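Local coordinates for F5/8 type C domain protein (Bacteroides ovatus, PDB 4ZRX) that is a putative alpha-L-fucosidase that probably hydrolyses fucosides with a TIM-barrel domain and carries a C-terminal F5/8 type C domain likely to bind sugars, at residues Ile386-Lys397 and Tyr451-Ala460; Lys10-Ile20 and Leu274-Trp282. All coordinates share one frame; numbering follows the deposited sequence. Where two conformers were deposited one is given.

Contact 1: residues Ile386-Lys397 and Tyr451-Ala460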
loop_
_atom_site.group_PDB
_atom_site.type_symbol
_atom_site.label_atom_id
_atom_site.label_comp_id
_atom_site.label_asym_id
_atom_site.label_seq_id
_atom_site.Cartn_x
_atom_site.Cartn_y
_atom_site.Cartn_z
ATOM N N ILE A 386 6.744 -5.023 25.326
ATOM C CA ILE A 386 5.880 -4.672 24.251
ATOM C C ILE A 386 6.424 -3.489 23.490
ATOM O O ILE A 386 7.091 -2.640 24.032
ATOM C CB ILE A 386 4.441 -4.365 24.766
ATOM C CG1 ILE A 386 4.390 -3.284 25.828
ATOM C CG2 ILE A 386 3.846 -5.638 25.342
ATOM C CD1 ILE A 386 3.006 -2.748 26.059
ATOM N N ASN A 387 6.092 -3.429 22.205
ATOM C CA ASN A 387 6.378 -2.288 21.357
ATOM C C ASN A 387 5.313 -1.974 20.324
ATOM O O ASN A 387 5.585 -1.210 19.342
ATOM C CB ASN A 387 7.747 -2.475 20.694
ATOM C CG ASN A 387 7.808 -3.698 19.809
ATOM O OD1 ASN A 387 6.810 -4.322 19.504
ATOM N ND2 ASN A 387 8.999 -4.014 19.348
ATOM N N LEU A 388 4.109 -2.545 20.541
ATOM C CA LEU A 388 2.990 -2.456 19.645
ATOM C C LEU A 388 1.724 -2.569 20.443
ATOM O O LEU A 388 1.550 -3.515 21.215
ATOM C CB LEU A 388 3.049 -3.559 18.552
ATOM C CG LEU A 388 1.877 -3.820 17.645
ATOM C CD1 LEU A 388 1.532 -2.640 16.888
ATOM C CD2 LEU A 388 2.183 -5.030 16.739
ATOM N N VAL A 389 0.865 -1.599 20.256
ATOM C CA VAL A 389 -0.490 -1.598 20.859
ATOM C C VAL A 389 -1.497 -1.476 19.749
ATOM O O VAL A 389 -1.312 -0.689 18.804
ATOM C CB VAL A 389 -0.617 -0.508 21.908
ATOM C CG1 VAL A 389 -2.051 -0.304 22.416
ATOM C CG2 VAL A 389 0.287 -0.805 23.045
HETATM N N MSE A 390 -2.579 -2.222 19.904
HETATM C CA MSE A 390 -3.697 -2.229 18.985
HETATM C C MSE A 390 -4.974 -1.849 19.730
HETATM O O MSE A 390 -5.226 -2.362 20.843
HETATM C CB MSE A 390 -3.821 -3.627 18.355
HETATM C CG MSE A 390 -4.889 -3.696 17.312
HETATM SE SE MSE A 390 -6.373 -4.600 17.969
HETATM C CE MSE A 390 -5.889 -6.332 17.722
ATOM N N LEU A 391 -5.763 -0.975 19.131
ATOM C CA LEU A 391 -7.014 -0.524 19.674
ATOM C C LEU A 391 -8.128 -0.705 18.646
ATOM O O LEU A 391 -7.870 -0.533 17.423
ATOM C CB LEU A 391 -6.923 0.943 20.060
ATOM C CG LEU A 391 -5.662 1.279 20.867
ATOM C CD1 LEU A 391 -5.483 2.723 20.841
ATOM C CD2 LEU A 391 -5.818 0.814 22.276
ATOM N N GLN A 392 -9.356 -0.990 19.147
ATOM C CA GLN A 392 -10.535 -0.984 18.284
ATOM C C GLN A 392 -11.701 -0.282 18.947
ATOM O O GLN A 392 -11.889 -0.457 20.172
ATOM C CB GLN A 392 -10.975 -2.409 17.938
ATOM C CG GLN A 392 -9.889 -3.233 17.314
ATOM C CD GLN A 392 -10.377 -4.595 16.800
ATOM O OE1 GLN A 392 -10.337 -5.594 17.530
ATOM N NE2 GLN A 392 -10.862 -4.636 15.575
ATOM N N GLU A 393 -12.524 0.388 18.143
ATOM C CA GLU A 393 -13.809 0.911 18.567
ATOM C C GLU A 393 -14.913 0.014 18.066
ATOM O O GLU A 393 -14.808 -0.619 17.013
ATOM C CB GLU A 393 -14.090 2.311 17.952
ATOM C CG GLU A 393 -13.457 3.426 18.557
ATOM C CD GLU A 393 -13.769 4.735 17.820
ATOM O OE1 GLU A 393 -14.764 5.360 18.183
ATOM O OE2 GLU A 393 -13.009 5.161 16.942
ATOM N N ASP A 394 -16.050 0.059 18.743
ATOM C CA ASP A 394 -17.203 -0.608 18.246
ATOM C C ASP A 394 -17.910 0.199 17.193
ATOM O O ASP A 394 -18.928 0.886 17.500
ATOM C CB ASP A 394 -18.206 -0.893 19.380
ATOM C CG ASP A 394 -19.403 -1.671 18.925
ATOM O OD1 ASP A 394 -19.457 -2.087 17.732
ATOM O OD2 ASP A 394 -20.332 -1.879 19.812
ATOM N N ILE A 395 -17.485 0.014 15.940
ATOM C CA ILE A 395 -17.949 0.857 14.856
ATOM C C ILE A 395 -19.394 0.534 14.452
ATOM O O ILE A 395 -19.993 1.269 13.673
ATOM C CB ILE A 395 -17.002 0.847 13.639
ATOM C CG1 ILE A 395 -16.810 -0.572 13.138
ATOM C CG2 ILE A 395 -15.686 1.523 14.001
ATOM C CD1 ILE A 395 -16.149 -0.624 11.781
ATOM N N THR A 396 -19.979 -0.516 15.023
ATOM C CA THR A 396 -21.432 -0.743 14.872
ATOM C C THR A 396 -22.256 0.339 15.484
ATOM O O THR A 396 -23.464 0.373 15.255
ATOM C CB THR A 396 -21.946 -2.167 15.385
ATOM O OG1 THR A 396 -21.933 -2.230 16.818
ATOM C CG2 THR A 396 -21.101 -3.265 14.823
ATOM N N LYS A 397 -21.645 1.186 16.324
ATOM C CA LYS A 397 -22.293 2.301 16.930
ATOM C C LYS A 397 -21.700 3.618 16.494
ATOM O O LYS A 397 -22.032 4.661 17.027
ATOM C CB LYS A 397 -22.230 2.133 18.449
ATOM C CG LYS A 397 -22.893 0.859 18.918
ATOM C CD LYS A 397 -22.939 0.768 20.410
ATOM C CE LYS A 397 -23.639 -0.547 20.782
ATOM N NZ LYS A 397 -23.355 -0.927 22.167
ATOM N N TYR A 451 -16.893 3.984 22.514
ATOM C CA TYR A 451 -17.011 2.557 22.846
ATOM C C TYR A 451 -15.757 1.814 22.353
ATOM O O TYR A 451 -15.603 1.597 21.155
ATOM C CB TYR A 451 -18.257 1.978 22.195
ATOM C CG TYR A 451 -19.497 2.675 22.638
ATOM C CD1 TYR A 451 -19.845 2.735 23.978
ATOM C CD2 TYR A 451 -20.333 3.292 21.735
ATOM C CE1 TYR A 451 -21.011 3.408 24.373
ATOM C CE2 TYR A 451 -21.468 3.962 22.128
ATOM C CZ TYR A 451 -21.795 4.016 23.433
ATOM O OH TYR A 451 -22.934 4.708 23.814
ATOM N N VAL A 452 -14.830 1.545 23.248
ATOM C CA VAL A 452 -13.617 0.826 22.933
ATOM C C VAL A 452 -13.850 -0.635 23.198
ATOM O O VAL A 452 -14.130 -1.029 24.336
ATOM C CB VAL A 452 -12.433 1.334 23.765
ATOM C CG1 VAL A 452 -11.219 0.493 23.551
ATOM C CG2 VAL A 452 -12.137 2.781 23.420
ATOM N N SER A 453 -13.739 -1.443 22.156
ATOM C CA SER A 453 -14.056 -2.864 22.234
ATOM C C SER A 453 -12.875 -3.778 22.418
ATOM O O SER A 453 -13.018 -4.934 22.884
ATOM C CB SER A 453 -14.857 -3.307 21.010
ATOM O OG SER A 453 -14.179 -2.927 19.837
ATOM N N GLN A 454 -11.710 -3.323 22.057
ATOM C CA GLN A 454 -10.503 -4.118 22.334
ATOM C C GLN A 454 -9.265 -3.265 22.461
ATOM O O GLN A 454 -9.042 -2.328 21.690
ATOM C CB GLN A 454 -10.253 -5.178 21.273
ATOM C CG GLN A 454 -9.067 -6.104 21.669
ATOM C CD GLN A 454 -8.843 -7.352 20.809
ATOM O OE1 GLN A 454 -8.288 -8.307 21.298
ATOM N NE2 GLN A 454 -9.217 -7.322 19.543
ATOM N N VAL A 455 -8.416 -3.682 23.401
ATOM C CA VAL A 455 -7.051 -3.255 23.469
ATOM C C VAL A 455 -6.188 -4.482 23.548
ATOM O O VAL A 455 -6.457 -5.405 24.359
ATOM C CB VAL A 455 -6.846 -2.391 24.757
ATOM C CG1 VAL A 455 -5.382 -1.981 24.949
ATOM C CG2 VAL A 455 -7.699 -1.126 24.657
ATOM N N ALA A 456 -5.121 -4.498 22.763
ATOM C CA ALA A 456 -4.204 -5.627 22.653
ATOM C C ALA A 456 -2.768 -5.084 22.564
ATOM O O ALA A 456 -2.555 -3.895 22.249
ATOM C CB ALA A 456 -4.525 -6.502 21.481
ATOM N N ALA A 457 -1.771 -5.901 22.885
ATOM C CA ALA A 457 -0.375 -5.453 22.841
ATOM C C ALA A 457 0.546 -6.591 22.565
ATOM O O ALA A 457 0.269 -7.756 22.963
ATOM C CB ALA A 457 0.030 -4.755 24.139
ATOM N N TYR A 458 1.612 -6.290 21.851
ATOM C CA TYR A 458 2.508 -7.297 21.304
ATOM C C TYR A 458 3.930 -6.787 21.280
ATOM O O TYR A 458 4.201 -5.605 21.439
ATOM C CB TYR A 458 2.108 -7.659 19.849
ATOM C CG TYR A 458 0.666 -8.026 19.644
ATOM C CD1 TYR A 458 -0.274 -7.055 19.356
ATOM C CD2 TYR A 458 0.227 -9.369 19.766
ATOM C CE1 TYR A 458 -1.594 -7.383 19.196
ATOM C CE2 TYR A 458 -1.114 -9.697 19.531
ATOM C CZ TYR A 458 -2.015 -8.681 19.338
ATOM O OH TYR A 458 -3.317 -9.031 19.092
ATOM N N TYR A 459 4.827 -7.722 21.057
ATOM C CA TYR A 459 6.213 -7.466 20.712
ATOM C C TYR A 459 6.392 -7.845 19.245
ATOM O O TYR A 459 6.207 -9.016 18.886
ATOM C CB TYR A 459 7.183 -8.270 21.566
ATOM C CG TYR A 459 8.611 -7.889 21.211
ATOM C CD1 TYR A 459 9.184 -6.725 21.738
ATOM C CD2 TYR A 459 9.367 -8.630 20.317
ATOM C CE1 TYR A 459 10.499 -6.354 21.389
ATOM C CE2 TYR A 459 10.666 -8.244 19.965
ATOM C CZ TYR A 459 11.206 -7.112 20.493
ATOM O OH TYR A 459 12.504 -6.701 20.205
ATOM N N ALA A 460 6.660 -6.843 18.405
ATOM C CA ALA A 460 6.955 -7.022 16.974
ATOM C C ALA A 460 8.476 -6.924 16.806
ATOM O O ALA A 460 9.065 -5.909 17.156
ATOM C CB ALA A 460 6.311 -5.985 16.164
HETATM O O HOH W 1 -16.835 4.725 19.815
#

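Contact 2: residues Lys10-Ile20 and Leu274-Trp282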
loop_
_atom_site.group_PDB
_atom_site.type_symbol
_atom_site.label_atom_id
_atom_site.label_comp_id
_atom_site.label_asym_id
_atom_site.label_seq_id
_atom_site.Cartn_x
_atom_site.Cartn_y
_atom_site.Cartn_z
ATOM N N LYS A 10 -25.099 4.147 6.784
ATOM C CA LYS A 10 -24.382 4.526 5.535
ATOM C C LYS A 10 -24.423 5.970 5.123
ATOM O O LYS A 10 -23.440 6.483 4.561
ATOM C CB LYS A 10 -24.765 3.603 4.359
ATOM C CG LYS A 10 -23.849 3.689 3.167
ATOM C CD LYS A 10 -24.256 2.630 2.128
ATOM C CE LYS A 10 -23.648 2.883 0.749
ATOM N NZ LYS A 10 -24.005 1.758 -0.181
ATOM N N HIS A 11 -25.542 6.647 5.392
ATOM C CA HIS A 11 -25.706 8.058 5.043
ATOM C C HIS A 11 -26.563 8.764 6.053
ATOM O O HIS A 11 -27.498 8.159 6.592
ATOM C CB HIS A 11 -26.301 8.119 3.628
ATOM C CG HIS A 11 -26.631 9.484 3.149
ATOM N ND1 HIS A 11 -27.921 9.841 2.822
ATOM C CD2 HIS A 11 -25.865 10.572 2.906
ATOM C CE1 HIS A 11 -27.930 11.094 2.402
ATOM N NE2 HIS A 11 -26.699 11.560 2.436
ATOM N N VAL A 12 -26.211 10.005 6.345
ATOM C CA VAL A 12 -27.075 10.875 7.103
ATOM C C VAL A 12 -27.051 12.264 6.490
ATOM O O VAL A 12 -26.019 12.745 6.097
ATOM C CB VAL A 12 -26.661 10.918 8.613
ATOM C CG1 VAL A 12 -25.210 11.450 8.837
ATOM C CG2 VAL A 12 -27.630 11.754 9.406
ATOM N N GLU A 13 -28.232 12.892 6.413
ATOM C CA GLU A 13 -28.395 14.264 5.944
ATOM C C GLU A 13 -28.587 15.163 7.166
ATOM O O GLU A 13 -29.437 14.869 8.001
ATOM C CB GLU A 13 -29.650 14.353 5.053
ATOM C CG GLU A 13 -29.525 13.592 3.744
ATOM C CD GLU A 13 -30.600 12.506 3.530
ATOM O OE1 GLU A 13 -30.986 11.783 4.491
ATOM O OE2 GLU A 13 -31.013 12.339 2.370
ATOM N N PHE A 14 -27.831 16.242 7.282
ATOM C CA PHE A 14 -27.997 17.139 8.399
ATOM C C PHE A 14 -29.174 18.076 8.042
ATOM O O PHE A 14 -29.260 18.548 6.903
ATOM C CB PHE A 14 -26.758 17.973 8.648
ATOM C CG PHE A 14 -25.530 17.176 8.912
ATOM C CD1 PHE A 14 -25.556 16.049 9.751
ATOM C CD2 PHE A 14 -24.320 17.585 8.360
ATOM C CE1 PHE A 14 -24.386 15.319 9.996
ATOM C CE2 PHE A 14 -23.143 16.842 8.605
ATOM C CZ PHE A 14 -23.197 15.719 9.447
ATOM N N PRO A 15 -30.089 18.304 8.993
ATOM C CA PRO A 15 -31.152 19.309 8.770
ATOM C C PRO A 15 -30.568 20.682 8.490
ATOM O O PRO A 15 -29.475 21.007 8.942
ATOM C CB PRO A 15 -31.915 19.335 10.095
ATOM C CG PRO A 15 -31.598 18.062 10.759
ATOM C CD PRO A 15 -30.245 17.617 10.285
ATOM N N GLN A 16 -31.336 21.495 7.792
ATOM C CA GLN A 16 -30.789 22.666 7.111
ATOM C C GLN A 16 -29.999 23.651 7.972
ATOM O O GLN A 16 -29.012 24.194 7.519
ATOM C CB GLN A 16 -31.895 23.422 6.378
ATOM C CG GLN A 16 -31.499 23.885 4.987
ATOM C CD GLN A 16 -32.673 24.510 4.277
ATOM O OE1 GLN A 16 -33.582 25.039 4.916
ATOM N NE2 GLN A 16 -32.673 24.445 2.957
ATOM N N SER A 17 -30.413 23.908 9.185
ATOM C CA SER A 17 -29.611 24.789 10.017
ATOM C C SER A 17 -29.232 24.057 11.292
ATOM O O SER A 17 -29.392 24.557 12.392
ATOM C CB SER A 17 -30.359 26.101 10.283
ATOM O OG SER A 17 -31.602 25.850 10.909
ATOM N N ALA A 18 -28.714 22.840 11.111
ATOM C CA ALA A 18 -28.104 22.095 12.194
ATOM C C ALA A 18 -26.886 22.841 12.731
ATOM O O ALA A 18 -26.071 23.342 11.972
ATOM C CB ALA A 18 -27.671 20.738 11.683
ATOM N N THR A 19 -26.756 22.890 14.043
ATOM C CA THR A 19 -25.561 23.419 14.680
ATOM C C THR A 19 -24.451 22.380 14.578
ATOM O O THR A 19 -24.707 21.221 14.280
ATOM C CB THR A 19 -25.806 23.694 16.154
ATOM O OG1 THR A 19 -26.181 22.481 16.804
ATOM C CG2 THR A 19 -26.943 24.720 16.335
ATOM N N ILE A 20 -23.228 22.810 14.815
ATOM C CA ILE A 20 -22.110 21.892 14.842
ATOM C C ILE A 20 -22.331 20.813 15.900
ATOM O O ILE A 20 -21.969 19.648 15.687
ATOM C CB ILE A 20 -20.743 22.637 15.000
ATOM C CG1 ILE A 20 -19.567 21.668 14.915
ATOM C CG2 ILE A 20 -20.651 23.408 16.310
ATOM C CD1 ILE A 20 -19.538 20.836 13.648
ATOM N N LEU A 274 -16.807 19.433 9.120
ATOM C CA LEU A 274 -18.269 19.278 9.269
ATOM C C LEU A 274 -19.046 20.556 9.137
ATOM O O LEU A 274 -20.200 20.528 8.693
ATOM C CB LEU A 274 -18.637 18.684 10.626
ATOM C CG LEU A 274 -18.312 17.220 10.769
ATOM C CD1 LEU A 274 -18.715 16.723 12.175
ATOM C CD2 LEU A 274 -19.049 16.424 9.691
ATOM N N GLU A 275 -18.400 21.675 9.474
ATOM C CA GLU A 275 -19.050 23.004 9.469
ATOM C C GLU A 275 -19.791 23.318 8.185
ATOM O O GLU A 275 -20.938 23.710 8.243
ATOM C CB GLU A 275 -18.044 24.124 9.774
ATOM C CG GLU A 275 -17.485 24.100 11.240
ATOM C CD GLU A 275 -18.405 24.733 12.281
ATOM O OE1 GLU A 275 -19.560 25.112 11.949
ATOM O OE2 GLU A 275 -17.980 24.851 13.454
ATOM N N LYS A 276 -19.175 23.120 7.028
ATOM C CA LYS A 276 -19.898 23.387 5.795
ATOM C C LYS A 276 -20.529 22.155 5.175
ATOM O O LYS A 276 -21.200 22.287 4.159
ATOM C CB LYS A 276 -19.065 24.218 4.814
ATOM C CG LYS A 276 -19.111 25.732 5.185
ATOM C CD LYS A 276 -18.327 26.619 4.250
ATOM C CE LYS A 276 -16.828 26.452 4.481
ATOM N NZ LYS A 276 -16.062 27.369 3.576
ATOM N N ALA A 277 -20.416 20.984 5.811
ATOM C CA ALA A 277 -21.029 19.792 5.253
ATOM C C ALA A 277 -22.519 19.766 5.505
ATOM O O ALA A 277 -22.972 20.203 6.559
ATOM C CB ALA A 277 -20.392 18.536 5.856
ATOM N N THR A 278 -23.290 19.250 4.556
ATOM C CA THR A 278 -24.744 19.073 4.776
ATOM C C THR A 278 -25.120 17.596 4.879
ATOM O O THR A 278 -26.298 17.276 5.036
ATOM C CB THR A 278 -25.564 19.677 3.591
ATOM O OG1 THR A 278 -25.149 19.037 2.376
ATOM C CG2 THR A 278 -25.357 21.179 3.489
ATOM N N GLU A 279 -24.143 16.689 4.713
ATOM C CA GLU A 279 -24.416 15.280 4.814
ATOM C C GLU A 279 -23.116 14.545 5.085
ATOM O O GLU A 279 -22.052 15.132 5.008
ATOM C CB GLU A 279 -25.103 14.757 3.562
ATOM C CG GLU A 279 -24.395 15.039 2.246
ATOM C CD GLU A 279 -25.180 14.607 1.033
ATOM O OE1 GLU A 279 -26.039 13.678 1.108
ATOM O OE2 GLU A 279 -24.885 15.146 -0.053
ATOM N N LEU A 280 -23.244 13.281 5.466
ATOM C CA LEU A 280 -22.107 12.500 5.864
ATOM C C LEU A 280 -22.317 11.073 5.428
ATOM O O LEU A 280 -23.445 10.568 5.388
ATOM C CB LEU A 280 -21.829 12.629 7.367
ATOM C CG LEU A 280 -20.396 12.334 7.866
ATOM C CD1 LEU A 280 -19.488 13.504 7.515
ATOM C CD2 LEU A 280 -20.405 12.160 9.413
ATOM N N PHE A 281 -21.200 10.435 5.074
ATOM C CA PHE A 281 -21.235 9.129 4.457
ATOM C C PHE A 281 -20.383 8.146 5.230
ATOM O O PHE A 281 -19.266 8.496 5.589
ATOM C CB PHE A 281 -20.735 9.186 2.995
ATOM C CG PHE A 281 -21.399 10.219 2.160
ATOM C CD1 PHE A 281 -22.577 9.957 1.503
ATOM C CD2 PHE A 281 -20.846 11.475 2.036
ATOM C CE1 PHE A 281 -23.200 10.958 0.754
ATOM C CE2 PHE A 281 -21.453 12.460 1.308
ATOM C CZ PHE A 281 -22.631 12.195 0.671
ATOM N N TRP A 282 -20.861 6.895 5.420
ATOM C CA TRP A 282 -19.952 5.827 5.871
ATOM C C TRP A 282 -19.303 5.308 4.586
ATOM O O TRP A 282 -19.939 4.666 3.701
ATOM C CB TRP A 282 -20.642 4.691 6.649
ATOM C CG TRP A 282 -19.574 3.796 7.233
ATOM C CD1 TRP A 282 -18.980 2.756 6.639
ATOM C CD2 TRP A 282 -18.907 3.965 8.493
ATOM N NE1 TRP A 282 -17.959 2.279 7.394
ATOM C CE2 TRP A 282 -17.917 2.971 8.569
ATOM C CE3 TRP A 282 -19.058 4.844 9.561
ATOM C CZ2 TRP A 282 -17.099 2.808 9.692
ATOM C CZ3 TRP A 282 -18.224 4.691 10.685
ATOM C CH2 TRP A 282 -17.265 3.658 10.728
#

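Contact 1: residues Ile386-Lys397 and Tyr451-Ala460
Asn-387 and Ala-460 close one end of this antiparallel strand pair with two hydrogen bonds. The backbone N of Ala-460 donates to Asn-387 OD1 at 2.8 Å, nearly straight and on a lone pair. Asn-387 ND2 returns a bond to Ala-460 O at 2.9 Å. CG of Asn-387 sits between the backbone N and the backbone carbonyl carbon (chi1 61°), which turns the amide towards segment 451-460. It lies 14° from the plane of the Tyr-459 ring, with ND2 3.4 Å from Tyr-459 CE1.

Further along, Gln-392 and Gln-454 run side by side, their amide planes 33° apart. Gln-454 NE2 donates to Gln-392 OE1 at 2.9 Å, approaching in the carbonyl plane. Selenomethionine Met-390, on the same face, bends so that CE lies 4.0 Å from Ala-456 CB in the conformer given. On the other face Leu-391 CD2, also in one of two conformers, packs 3.6 Å from Val-455 CG2. Leu-439 of strand 438-446 covers Val-455 and Ala-457.

Classic beta bulges occur at both ends: Asn-387 and Leu-388 face Tyr-458, and Ser-453 and Gln-454 face Gln-392. Beyond the second, a water bridges Glu-393 OE1 and Tyr-451 N. Backbone N atoms of Arg-400 and Val-401 also donate to OE1, and Gly-424 N to OE2.

These are the two central strands of a four-stranded sheet. Apolar groups fill its middle, while amide hydrogen bonds fix Asn-387 and, with NE2 donating to Tyr-425 O, Gln-392.

Contact 2: residues Lys10-Ile20 and Leu274-Trp282
His-11 reaches across to Glu-279 with its ring nitrogen. NE2 donates to Glu-279 OE1 at 2.6 Å, on the anti side of the carboxylate. The ring and carboxylate planes stand 60° apart. Glu-279 CG lies between its backbone N and carbonyl carbon (chi1 54°), and the chain then extends to the histidine. The His-11 and Phe-281 rings point the same way, with planes 22° apart. They are slid apart and barely overlap; the close approach is His-11 CD2 to Phe-281 CE1, 3.4 Å.

On the opposite face of the strand pair, Val-12 CG1 packs 3.9 Å from Leu-280 CB. Past the end of strand 11-13, Phe-14 adds its ring, with CZ 4.0 Å from Leu-280 CB. Ala-277 O lies at one edge of that ring, and Glu-279 CA sits over one face. The Ile-20 and Leu-274 side chains cross at about a right angle, with Ile-20 CD1 3.8 Å from Leu-274 CB.

The backbone sets these positions. Val-12 and Leu-280 exchange two N-H to O bonds as an antiparallel pair. Phe-14 N donates to Thr-278 O at 2.9 Å, and Trp-282 N to Lys-10 O at 2.7 Å.

Farther out, Arg-251 forms a salt bridge with Glu-279 OE2. Lys-23, in the helix just after Thr-19, donates to Leu-274 O and Ala-277 O. Lys-10 extends, and its NZ forms salt bridges with Asp-222 and Asp-223.

Strand 11-13 thus adds an antiparallel edge to strand 279-290 of the alpha-L-fucosidase (TIM-barrel) domain. With His-11 and Arg-251 both on its carboxylate, Glu-279 is probably kept ionised.

How the contacts relate
Contact 2 joins strand 11-13, near the N-terminus, to the TIM-barrel domain, and contact 1 lies at the heart of the beta-sheet domain that follows it. Their centres are about 29 Å apart. Both segments of contact 2 precede those of contact 1 in the sequence. They still touch: Ile-395 CB of contact 1 packs 4.1 Å from Trp-282 CH2 of contact 2, so Ile-395, at the start of the 3-10 segment 395-397, meets the indole at the boundary between the two domains. A 1,2-ethanediol, probably from the crystallisation liquor, lies about 4 Å from the Met-390 side chain in contact 1.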